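Local coordinates for protein 2-aminomuconate 6-semialdehyde dehydrogenase (Burkholderia cenocepacia, PDB 4U3W) that probably oxidises 2-aminomuconate 6-semialdehyde to 2-aminomuconate, with NAD+ as the likely electron acceptor, at residues A[146-149]-A[153-156]; A[134-139]-A[187-192]; A[270-275]-A[483-488]; A[244-249]-A[256-261]. All blocks are in the same frame, centred on the assembly; numbering follows the deposited sequence.

In the fold
The segments of contact 2 flank those of contact 1 along the chain; contact 4 and then contact 3 follow. The centre of contact 1, in a hairpin, lies about 44 Å from the centre of the chain and about 39 Å from the centre of contact 4. Even so, one mixed sheet reaches both: strand 153-169 runs from the hairpin to pair with strand 245-249 of contact 4, itself the neighbour of strand 268-272 of contact 3. Contacts 3 and 4 touch, their centres about 12 Å apart. Contact 2 packs helix ends nearby, with Leu135 against Gly487 of contact 3. The sheet thus carries one framework from the interior into an arm that meets other subunits.

Contact 1 (A[146-149]-A[153-156]); sequences THAA and ELIN
Thr146 and Leu154 form a hydrogen-bonded antiparallel pair in the beta hairpin of strands 141-147 and 153-169, part of the arm through which the subunits of this tetramer touch. Thr146 N gives Leu154 O a nearly straight bond of 2.9 Å (179°), and Leu154 N answers to Thr146 O. On the face of Thr146, the amide of Asn156 reaches across from two residues along. A chi1 of -55° sets its CG beside the backbone N and brings ND2 to within 2.8 Å of Thr146 OG1, the acceptor, which lies somewhat out of the amide plane. ND2 also bonds Phe144 O, and Thr146 OG1 has a further partner in Asp469 OD2 of the second subunit, which ties the hairpin to its neighbour.

The other face carries the non-hydrogen-bonded pair His147 and Glu153. Their side chains run alongside in the same direction, the extended Glu153 chain bringing its carboxylate obliquely up to the imidazole with the planes 38° apart. His147 CE1 lies 3.6 Å from Glu153 CD and 3.7 Å from Glu153 OE2, with His147 ND1 farther off, 4.3 Å from Glu153 OE1. Beyond the paired residues, Ala148 CB rests 4.3 Å from Leu154 CD1.

Contact 2 (A[134-139]-A[187-192]); sequences DLVRTA and LAMGNC
Val136, in the last turn of helix 114-138, faces Ala188 and Met189 at the end of helix 175-188. Its side chain carries the contact from the first helix. Val136 CB lies 4.1 Å from Ala188 O and 4.4 Å from Ala188 CB. The backbones come closest here, with Val136 CA 6.5 Å from Ala188 CA. From CB the two methyls diverge. Val136 CG1 stays at 4.2 Å from Ala188 O, while CG2 goes further in and meets two groups, Ala188 O at 3.4 Å and Met189 SD at 3.7 Å. Two conformers of Val136 were deposited, so the methyl contacts hold for the conformer described.

Met189 reaches the valine by a folded route. Its CG stands beside the backbone N, and further bends at chi2 and chi3 bring the sulfur round to the methyl, the two side chains sliding past each other in opposite directions. Leu491 of helix 487-493 also touches Met189, and Leu88 of helix 81-96 packs on Ala188. Just beyond, helix 175-188 closes in a Schellman motif: Gly190, with positive phi, is the C-prime residue, Gly190 N bonding Leu187 O and Asn191 N bonding Ala186 O.

On the first helix, Asp134 and Arg137 are joined by a salt bridge and form reciprocal salt bridges with Arg137 and Asp134 of the fourth subunit. The helix-helix contact itself is buried and held by van der Waals contact alone, with a methyl against a carbonyl oxygen and a thioether, a chemistry that imposes little directional demand.

Contact 3 (A[270-275]-A[483-488]); sequences SFELGG and GREGGR
Ser270 and Glu485 make the tight part of this buried contact. With chi1 at -175°, Ser270 OG is swung opposite the backbone N and donates to Glu485 OE2 over 2.7 Å, meeting the lone pair that faces away from the other carboxylate oxygen. The same OE2 is hydrogen-bonded to Thr247 OG1, and OE1 to Tyr494 OH, so both oxygens of the buried carboxylate have partners in the protein and its rotation is fixed from two ends. Further along the strand, Glu272 crosses Glu485 at about a right angle, its OE2 4.1 Å from Glu485 CG. The polar end of Glu272 is held from elsewhere, OE1 by Thr249 OG1 and OE2 by Trp181 NE1.

Strand 268-272 belongs to the Rossmann-like sheet, probably that of the NAD-binding domain as in other aldehyde dehydrogenases. It ends at Glu272, the first residue of the Glu-Leu-Gly-Gly sequence (272-275) familiar in this family; strand 481-482 lies antiparallel beside it and leads into Gly483.

The backbones come closest at Ser270 and Gly483, yet beside the Ser270-Glu485 bond ordered waters bridge the segments. One water donates to Ser270 OG and to Arg484 O, 3.0 Å from the latter. Another lies between Phe271 O and Gly483 O, 2.8 Å from the second. The Arg484 side chain turns away from the strand; its NH1 bonds back to Gly483 O, while NH2 forms a salt bridge with Glu496 of the second subunit.

Contact 4 (A[244-249]-A[256-261]); sequences SAITFT and STIMKA
Ile258 forks between Ile246 and Phe248, two residues that point to the same side of strand 245-249. Its two branches take different partners. The longer one, CG1 and CD1, is extended (chi2 179°) and drives its terminal methyl over one face of the Phe248 ring. Ile258 CD1 lies 3.6 Å from the ring centroid and 22° off the normal, a CH-pi contact displaced toward the CG side of the ring, where Ile258 CD1 comes within 3.4 Å of Phe248 CG. The ring is presented to the helix because Phe248 carries CG opposite its backbone N, with chi1 at 170°; the two side chains run at a slant to one another rather than end to end.

The shorter branch, Ile258 CG2, meets the CG2 methyl of Ile246 at 3.8 Å, methyl against methyl. One helix residue thus spans the two strand residues that point toward the helix, and the alpha carbons of Ile246 and Ile258, the nearest pair, stay 8.2 Å apart, the branched side chains bridging the distance.

Other elements close in around this apolar cluster. Phe271 of strand 268-272 touches both Phe248 and Ile258, and Thr238 of helix 233-238 touches both isoleucines. Elsewhere on the helix, Lys260 forms a salt bridge with Asp264, and Ser256 a hydrogen bond with Ala263 O, both of the second subunit. The packing of helix 252-261 on the strand before it, with parallel strand 268-272 next in the sheet, is that of a beta-alpha-beta crossover, the building unit of Rossmann-like sheets.

Contact 1 (A[146-149]-A[153-156])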
loop_
_atom_site.group_PDB
_atom_site.type_symbol
_atom_site.label_atom_id
_atom_site.label_comp_id
_atom_site.label_asym_id
_atom_site.label_seq_id
_atom_site.Cartn_x
_atom_site.Cartn_y
_atom_site.Cartn_z
ATOM N N THR A 146 -15.012 9.813 -4.282
ATOM C CA THR A 146 -16.396 9.297 -4.163
ATOM C C THR A 146 -17.335 9.968 -5.183
ATOM O O THR A 146 -17.418 11.198 -5.256
ATOM C CB THR A 146 -16.945 9.488 -2.714
ATOM O OG1 THR A 146 -16.021 8.902 -1.791
ATOM C CG2 THR A 146 -18.337 8.854 -2.538
ATOM N N HIS A 147 -18.020 9.138 -5.981
ATOM C CA HIS A 147 -19.033 9.602 -6.925
ATOM C C HIS A 147 -20.380 9.147 -6.371
ATOM O O HIS A 147 -20.736 7.965 -6.447
ATOM C CB HIS A 147 -18.764 9.036 -8.316
ATOM C CG HIS A 147 -17.367 9.279 -8.771
ATOM N ND1 HIS A 147 -16.990 10.432 -9.420
ATOM C CD2 HIS A 147 -16.233 8.556 -8.586
ATOM C CE1 HIS A 147 -15.686 10.394 -9.649
ATOM N NE2 HIS A 147 -15.203 9.267 -9.152
ATOM N N ALA A 148 -21.089 10.075 -5.738
ATOM C CA ALA A 148 -22.294 9.724 -4.992
ATOM C C ALA A 148 -23.489 9.594 -5.930
ATOM O O ALA A 148 -23.453 10.070 -7.065
ATOM C CB ALA A 148 -22.567 10.742 -3.900
ATOM N N ALA A 149 -24.532 8.922 -5.445
ATOM C CA ALA A 149 -25.761 8.668 -6.201
ATOM C C ALA A 149 -26.378 9.908 -6.851
ATOM O O ALA A 149 -26.829 9.843 -8.003
ATOM C CB ALA A 149 -26.789 8.018 -5.281
ATOM N N GLU A 153 -19.508 14.897 -6.267
ATOM C CA GLU A 153 -18.197 14.249 -6.155
ATOM C C GLU A 153 -17.487 14.764 -4.915
ATOM O O GLU A 153 -17.620 15.937 -4.528
ATOM C CB GLU A 153 -17.308 14.459 -7.416
ATOM C CG GLU A 153 -15.969 13.617 -7.336
ATOM C CD GLU A 153 -14.999 13.789 -8.521
ATOM O OE1 GLU A 153 -15.395 14.409 -9.542
ATOM O OE2 GLU A 153 -13.821 13.334 -8.397
ATOM N N LEU A 154 -16.765 13.868 -4.258
ATOM C CA LEU A 154 -16.108 14.229 -3.013
ATOM C C LEU A 154 -14.734 13.633 -3.050
ATOM O O LEU A 154 -14.508 12.627 -3.722
ATOM C CB LEU A 154 -16.888 13.733 -1.789
ATOM C CG LEU A 154 -18.380 14.077 -1.777
ATOM C CD1 LEU A 154 -19.268 12.943 -2.326
ATOM C CD2 LEU A 154 -18.758 14.513 -0.367
ATOM N N ILE A 155 -13.805 14.251 -2.344
ATOM C CA ILE A 155 -12.521 13.632 -2.145
ATOM C C ILE A 155 -12.386 13.266 -0.662
ATOM O O ILE A 155 -12.926 13.974 0.220
ATOM C CB ILE A 155 -11.360 14.556 -2.601
ATOM C CG1 ILE A 155 -11.375 15.889 -1.854
ATOM C CG2 ILE A 155 -11.462 14.813 -4.135
ATOM C CD1 ILE A 155 -10.187 16.794 -2.196
ATOM N N ASN A 156 -11.697 12.164 -0.390
ATOM C CA ASN A 156 -11.419 11.710 0.963
ATOM C C ASN A 156 -9.936 11.588 1.157
ATOM O O ASN A 156 -9.252 11.031 0.291
ATOM C CB ASN A 156 -12.024 10.322 1.253
ATOM C CG ASN A 156 -13.515 10.243 0.993
ATOM O OD1 ASN A 156 -14.342 10.331 1.941
ATOM N ND2 ASN A 156 -13.886 10.027 -0.281
#

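Contact 2 (A[134-139]-A[187-192])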
loop_
_atom_site.group_PDB
_atom_site.type_symbol
_atom_site.label_atom_id
_atom_site.label_comp_id
_atom_site.label_asym_id
_atom_site.label_seq_id
_atom_site.Cartn_x
_atom_site.Cartn_y
_atom_site.Cartn_z
ATOM N N ASP A 134 12.906 6.698 11.072
ATOM C CA ASP A 134 12.818 6.553 9.615
ATOM C C ASP A 134 11.402 6.202 9.100
ATOM O O ASP A 134 10.965 6.710 8.066
ATOM C CB ASP A 134 13.844 5.526 9.167
ATOM C CG ASP A 134 15.268 5.962 9.533
ATOM O OD1 ASP A 134 15.494 7.181 9.778
ATOM O OD2 ASP A 134 16.138 5.090 9.641
ATOM N N LEU A 135 10.665 5.352 9.806
ATOM C CA LEU A 135 9.301 5.066 9.358
ATOM C C LEU A 135 8.395 6.318 9.315
ATOM O O LEU A 135 7.640 6.519 8.353
ATOM C CB LEU A 135 8.652 3.988 10.252
ATOM C CG LEU A 135 9.239 2.569 10.000
ATOM C CD1 LEU A 135 8.785 1.543 11.046
ATOM C CD2 LEU A 135 8.934 2.034 8.578
ATOM N N VAL A 136 8.449 7.172 10.316
ATOM C CA VAL A 136 7.505 8.285 10.372
ATOM C C VAL A 136 7.888 9.297 9.288
ATOM O O VAL A 136 7.027 9.954 8.735
ATOM C CB VAL A 136 7.454 8.956 11.790
ATOM C CG1 VAL A 136 8.395 10.137 11.899
ATOM C CG2 VAL A 136 6.044 9.396 12.109
ATOM N N ARG A 137 9.186 9.370 8.968
ATOM C CA ARG A 137 9.624 10.364 7.997
ATOM C C ARG A 137 9.112 10.010 6.601
ATOM O O ARG A 137 8.817 10.885 5.796
ATOM C CB ARG A 137 11.148 10.503 8.004
ATOM C CG ARG A 137 11.559 11.961 7.990
ATOM C CD ARG A 137 13.050 12.247 7.835
ATOM N NE ARG A 137 13.919 11.597 8.816
ATOM C CZ ARG A 137 14.553 10.445 8.619
ATOM N NH1 ARG A 137 14.395 9.785 7.474
ATOM N NH2 ARG A 137 15.343 9.946 9.569
ATOM N N THR A 138 9.000 8.729 6.294
ATOM C CA THR A 138 8.573 8.337 4.957
ATOM C C THR A 138 7.079 8.021 4.887
ATOM O O THR A 138 6.541 7.981 3.808
ATOM C CB THR A 138 9.370 7.105 4.416
ATOM O OG1 THR A 138 9.202 5.966 5.285
ATOM C CG2 THR A 138 10.854 7.422 4.302
ATOM N N ALA A 139 6.397 7.834 6.012
ATOM C CA ALA A 139 5.003 7.366 5.959
ATOM C C ALA A 139 4.079 8.272 5.122
ATOM O O ALA A 139 4.136 9.491 5.212
ATOM C CB ALA A 139 4.410 7.224 7.401
ATOM N N LEU A 187 6.378 8.406 20.780
ATOM C CA LEU A 187 6.904 9.756 20.569
ATOM C C LEU A 187 6.923 10.071 19.063
ATOM O O LEU A 187 6.725 11.223 18.660
ATOM C CB LEU A 187 8.297 9.915 21.159
ATOM C CG LEU A 187 8.415 9.834 22.691
ATOM C CD1 LEU A 187 9.878 9.926 23.107
ATOM C CD2 LEU A 187 7.600 10.967 23.404
ATOM N N ALA A 188 7.197 9.048 18.254
ATOM C CA ALA A 188 7.264 9.246 16.787
ATOM C C ALA A 188 5.943 9.787 16.222
ATOM O O ALA A 188 5.926 10.589 15.264
ATOM C CB ALA A 188 7.631 7.881 16.097
ATOM N N MET A 189 4.827 9.314 16.786
ATOM C CA MET A 189 3.514 9.750 16.328
ATOM C C MET A 189 3.007 11.020 17.052
ATOM O O MET A 189 1.867 11.409 16.855
ATOM C CB MET A 189 2.456 8.654 16.501
ATOM C CG MET A 189 2.723 7.392 15.806
ATOM S SD MET A 189 3.477 7.568 14.132
ATOM C CE MET A 189 2.143 8.254 13.194
ATOM N N GLY A 190 3.868 11.676 17.807
ATOM C CA GLY A 190 3.560 12.990 18.331
ATOM C C GLY A 190 2.786 12.930 19.623
ATOM O O GLY A 190 2.208 13.951 20.036
ATOM N N ASN A 191 2.743 11.748 20.261
ATOM C CA ASN A 191 2.126 11.661 21.610
ATOM C C ASN A 191 3.053 12.113 22.712
ATOM O O ASN A 191 4.281 12.065 22.547
ATOM C CB ASN A 191 1.711 10.228 21.955
ATOM C CG ASN A 191 0.800 9.626 20.933
ATOM O OD1 ASN A 191 -0.404 9.910 20.926
ATOM N ND2 ASN A 191 1.360 8.763 20.047
ATOM N N CYS A 192 2.482 12.472 23.872
ATOM C CA CYS A 192 3.269 12.502 25.076
ATOM C C CYS A 192 3.139 11.154 25.805
ATOM O O CYS A 192 2.220 10.370 25.554
ATOM C CB CYS A 192 2.812 13.658 26.017
ATOM S SG CYS A 192 3.073 15.273 25.113
#

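Contact 3 (A[270-275]-A[483-488])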
loop_
_atom_site.group_PDB
_atom_site.type_symbol
_atom_site.label_atom_id
_atom_site.label_comp_id
_atom_site.label_asym_id
_atom_site.label_seq_id
_atom_site.Cartn_x
_atom_site.Cartn_y
_atom_site.Cartn_z
ATOM N N SER A 270 -3.187 -1.750 23.753
ATOM C CA SER A 270 -2.332 -2.656 22.988
ATOM C C SER A 270 -1.619 -3.600 23.952
ATOM O O SER A 270 -0.843 -3.162 24.817
ATOM C CB SER A 270 -1.323 -1.867 22.122
ATOM O OG SER A 270 -0.537 -2.756 21.274
ATOM N N PHE A 271 -1.848 -4.904 23.794
ATOM C CA PHE A 271 -1.318 -5.891 24.758
ATOM C C PHE A 271 -0.413 -6.940 24.127
ATOM O O PHE A 271 -0.763 -7.510 23.112
ATOM C CB PHE A 271 -2.461 -6.654 25.460
ATOM C CG PHE A 271 -3.332 -5.809 26.310
ATOM C CD1 PHE A 271 -2.852 -4.658 26.926
ATOM C CD2 PHE A 271 -4.662 -6.173 26.491
ATOM C CE1 PHE A 271 -3.705 -3.895 27.746
ATOM C CE2 PHE A 271 -5.519 -5.415 27.301
ATOM C CZ PHE A 271 -5.035 -4.265 27.925
ATOM N N GLU A 272 0.731 -7.206 24.744
ATOM C CA GLU A 272 1.562 -8.336 24.370
ATOM C C GLU A 272 1.703 -9.190 25.638
ATOM O O GLU A 272 2.346 -8.751 26.610
ATOM C CB GLU A 272 2.922 -7.867 23.859
ATOM C CG GLU A 272 2.818 -7.047 22.557
ATOM C CD GLU A 272 4.021 -6.103 22.317
ATOM O OE1 GLU A 272 4.943 -6.028 23.184
ATOM O OE2 GLU A 272 4.068 -5.466 21.230
ATOM N N LEU A 273 1.058 -10.359 25.665
ATOM C CA LEU A 273 0.798 -11.009 26.958
ATOM C C LEU A 273 1.553 -12.367 27.041
ATOM O O LEU A 273 2.653 -12.505 26.470
ATOM C CB LEU A 273 -0.701 -11.169 27.183
ATOM C CG LEU A 273 -1.521 -9.840 27.134
ATOM C CD1 LEU A 273 -3.006 -10.080 27.294
ATOM C CD2 LEU A 273 -1.037 -8.830 28.172
ATOM N N GLY A 274 0.999 -13.351 27.756
ATOM C CA GLY A 274 1.759 -14.587 27.975
ATOM C C GLY A 274 1.815 -15.500 26.763
ATOM O O GLY A 274 1.172 -15.234 25.727
ATOM N N GLY A 275 2.616 -16.569 26.863
ATOM C CA GLY A 275 2.607 -17.597 25.844
ATOM C C GLY A 275 3.030 -18.952 26.451
ATOM O O GLY A 275 3.627 -19.005 27.537
ATOM N N GLY A 483 -4.307 -6.571 19.412
ATOM C CA GLY A 483 -3.645 -5.676 18.464
ATOM C C GLY A 483 -2.296 -6.170 17.949
ATOM O O GLY A 483 -1.790 -7.224 18.364
ATOM N N ARG A 484 -1.725 -5.384 17.035
ATOM C CA ARG A 484 -0.405 -5.618 16.493
ATOM C C ARG A 484 0.392 -4.320 16.607
ATOM O O ARG A 484 -0.178 -3.220 16.499
ATOM C CB ARG A 484 -0.492 -6.080 15.006
ATOM C CG ARG A 484 -1.098 -7.511 14.826
ATOM C CD ARG A 484 -0.182 -8.613 15.407
ATOM N NE ARG A 484 -0.695 -9.975 15.169
ATOM C CZ ARG A 484 -1.595 -10.592 15.938
ATOM N NH1 ARG A 484 -2.104 -9.973 17.025
ATOM N NH2 ARG A 484 -1.992 -11.831 15.633
ATOM N N GLU A 485 1.699 -4.447 16.821
ATOM C CA GLU A 485 2.604 -3.306 16.713
ATOM C C GLU A 485 3.686 -3.692 15.700
ATOM O O GLU A 485 3.839 -4.878 15.378
ATOM C CB GLU A 485 3.192 -2.937 18.083
ATOM C CG GLU A 485 2.085 -2.554 19.096
ATOM C CD GLU A 485 2.583 -1.706 20.273
ATOM O OE1 GLU A 485 3.632 -1.042 20.141
ATOM O OE2 GLU A 485 1.923 -1.736 21.352
ATOM N N GLY A 486 4.454 -2.709 15.247
ATOM C CA GLY A 486 5.417 -2.897 14.152
ATOM C C GLY A 486 4.955 -2.218 12.876
ATOM O O GLY A 486 3.784 -2.287 12.510
ATOM N N GLY A 487 5.860 -1.497 12.206
ATOM C CA GLY A 487 5.494 -0.863 10.951
ATOM C C GLY A 487 4.234 -0.005 11.016
ATOM O O GLY A 487 4.003 0.685 12.028
ATOM N N ARG A 488 3.400 -0.087 9.969
ATOM C CA ARG A 488 2.143 0.677 9.907
ATOM C C ARG A 488 1.185 0.375 11.091
ATOM O O ARG A 488 0.329 1.209 11.411
ATOM C CB ARG A 488 1.362 0.400 8.610
ATOM C CG ARG A 488 0.806 -1.071 8.540
ATOM C CD ARG A 488 -0.081 -1.353 7.311
ATOM N NE ARG A 488 -0.464 -2.770 7.216
ATOM C CZ ARG A 488 -1.661 -3.266 7.546
ATOM N NH1 ARG A 488 -2.612 -2.458 7.984
ATOM N NH2 ARG A 488 -1.915 -4.574 7.435
HETATM O O HOH W 1 -1.926 -2.273 18.761
HETATM O O HOH W 2 1.685 -4.005 23.485
HETATM O O HOH W 3 -0.734 -8.584 20.613
#

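Contact 4 (A[244-249]-A[256-261])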
loop_
_atom_site.group_PDB
_atom_site.type_symbol
_atom_site.label_atom_id
_atom_site.label_comp_id
_atom_site.label_asym_id
_atom_site.label_seq_id
_atom_site.Cartn_x
_atom_site.Cartn_y
_atom_site.Cartn_z
ATOM N N SER A 244 -4.948 8.511 27.122
ATOM C CA SER A 244 -5.649 8.186 25.876
ATOM C C SER A 244 -5.572 6.683 25.535
ATOM O O SER A 244 -6.400 6.145 24.808
ATOM C CB SER A 244 -5.029 8.981 24.718
ATOM O OG SER A 244 -4.935 10.346 25.064
ATOM N N ALA A 245 -4.550 6.021 26.040
ATOM C CA ALA A 245 -4.297 4.626 25.663
ATOM C C ALA A 245 -3.390 4.006 26.695
ATOM O O ALA A 245 -2.654 4.745 27.356
ATOM C CB ALA A 245 -3.616 4.539 24.293
ATOM N N ILE A 246 -3.410 2.667 26.790
ATOM C CA ILE A 246 -2.456 1.931 27.608
ATOM C C ILE A 246 -1.783 0.901 26.677
ATOM O O ILE A 246 -2.485 0.174 25.980
ATOM C CB ILE A 246 -3.105 1.159 28.759
ATOM C CG1 ILE A 246 -3.668 2.118 29.803
ATOM C CG2 ILE A 246 -2.070 0.249 29.476
ATOM C CD1 ILE A 246 -2.534 2.858 30.572
ATOM N N THR A 247 -0.455 0.863 26.668
ATOM C CA THR A 247 0.263 -0.227 25.974
ATOM C C THR A 247 0.925 -0.974 27.096
ATOM O O THR A 247 1.370 -0.402 28.124
ATOM C CB THR A 247 1.235 0.295 24.888
ATOM O OG1 THR A 247 1.794 -0.826 24.158
ATOM C CG2 THR A 247 2.367 1.077 25.541
ATOM N N PHE A 248 0.865 -2.285 26.997
ATOM C CA PHE A 248 1.270 -3.092 28.121
ATOM C C PHE A 248 1.911 -4.378 27.582
ATOM O O PHE A 248 1.399 -4.957 26.647
ATOM C CB PHE A 248 0.080 -3.413 29.031
ATOM C CG PHE A 248 0.396 -4.459 30.083
ATOM C CD1 PHE A 248 1.159 -4.147 31.204
ATOM C CD2 PHE A 248 -0.053 -5.792 29.927
ATOM C CE1 PHE A 248 1.473 -5.144 32.160
ATOM C CE2 PHE A 248 0.235 -6.779 30.885
ATOM C CZ PHE A 248 1.001 -6.466 31.992
ATOM N N THR A 249 3.036 -4.783 28.152
ATOM C CA THR A 249 3.627 -6.098 27.832
ATOM C C THR A 249 3.766 -6.829 29.170
ATOM O O THR A 249 4.360 -6.280 30.099
ATOM C CB THR A 249 4.986 -5.951 27.124
ATOM O OG1 THR A 249 4.807 -5.197 25.902
ATOM C CG2 THR A 249 5.626 -7.345 26.770
ATOM N N SER A 256 -5.924 -8.560 31.533
ATOM C CA SER A 256 -7.361 -8.613 31.771
ATOM C C SER A 256 -7.781 -7.523 32.786
ATOM O O SER A 256 -8.787 -6.828 32.574
ATOM C CB SER A 256 -7.803 -10.024 32.237
ATOM O OG SER A 256 -7.605 -10.977 31.176
ATOM N N THR A 257 -6.974 -7.355 33.829
ATOM C CA THR A 257 -7.199 -6.318 34.849
ATOM C C THR A 257 -7.171 -4.878 34.236
ATOM O O THR A 257 -8.084 -4.031 34.438
ATOM C CB THR A 257 -6.146 -6.467 35.957
ATOM O OG1 THR A 257 -6.295 -7.764 36.573
ATOM C CG2 THR A 257 -6.279 -5.374 37.028
ATOM N N ILE A 258 -6.158 -4.639 33.416
ATOM C CA ILE A 258 -6.009 -3.370 32.726
ATOM C C ILE A 258 -7.189 -3.060 31.791
ATOM O O ILE A 258 -7.668 -1.903 31.716
ATOM C CB ILE A 258 -4.676 -3.360 31.906
ATOM C CG1 ILE A 258 -3.464 -3.475 32.853
ATOM C CG2 ILE A 258 -4.630 -2.079 31.018
ATOM C CD1 ILE A 258 -2.117 -3.494 32.115
ATOM N N MET A 259 -7.647 -4.098 31.075
ATOM C CA MET A 259 -8.783 -3.997 30.152
ATOM C C MET A 259 -10.068 -3.530 30.860
ATOM O O MET A 259 -10.833 -2.720 30.316
ATOM C CB MET A 259 -9.033 -5.339 29.445
ATOM C CG MET A 259 -10.028 -5.224 28.290
ATOM S SD MET A 259 -9.867 -6.594 27.052
ATOM C CE MET A 259 -11.066 -6.118 25.810
ATOM N N LYS A 260 -10.298 -4.060 32.064
ATOM C CA LYS A 260 -11.399 -3.591 32.904
ATOM C C LYS A 260 -11.176 -2.139 33.405
ATOM O O LYS A 260 -12.116 -1.343 33.426
ATOM C CB LYS A 260 -11.596 -4.530 34.113
ATOM C CG LYS A 260 -11.777 -5.994 33.717
ATOM C CD LYS A 260 -11.872 -6.944 34.935
ATOM C CE LYS A 260 -11.897 -8.400 34.460
ATOM N NZ LYS A 260 -11.760 -9.397 35.593
ATOM N N ALA A 261 -9.932 -1.825 33.781
ATOM C CA ALA A 261 -9.568 -0.537 34.386
ATOM C C ALA A 261 -9.777 0.640 33.408
ATOM O O ALA A 261 -10.234 1.710 33.817
ATOM C CB ALA A 261 -8.127 -0.574 34.861
#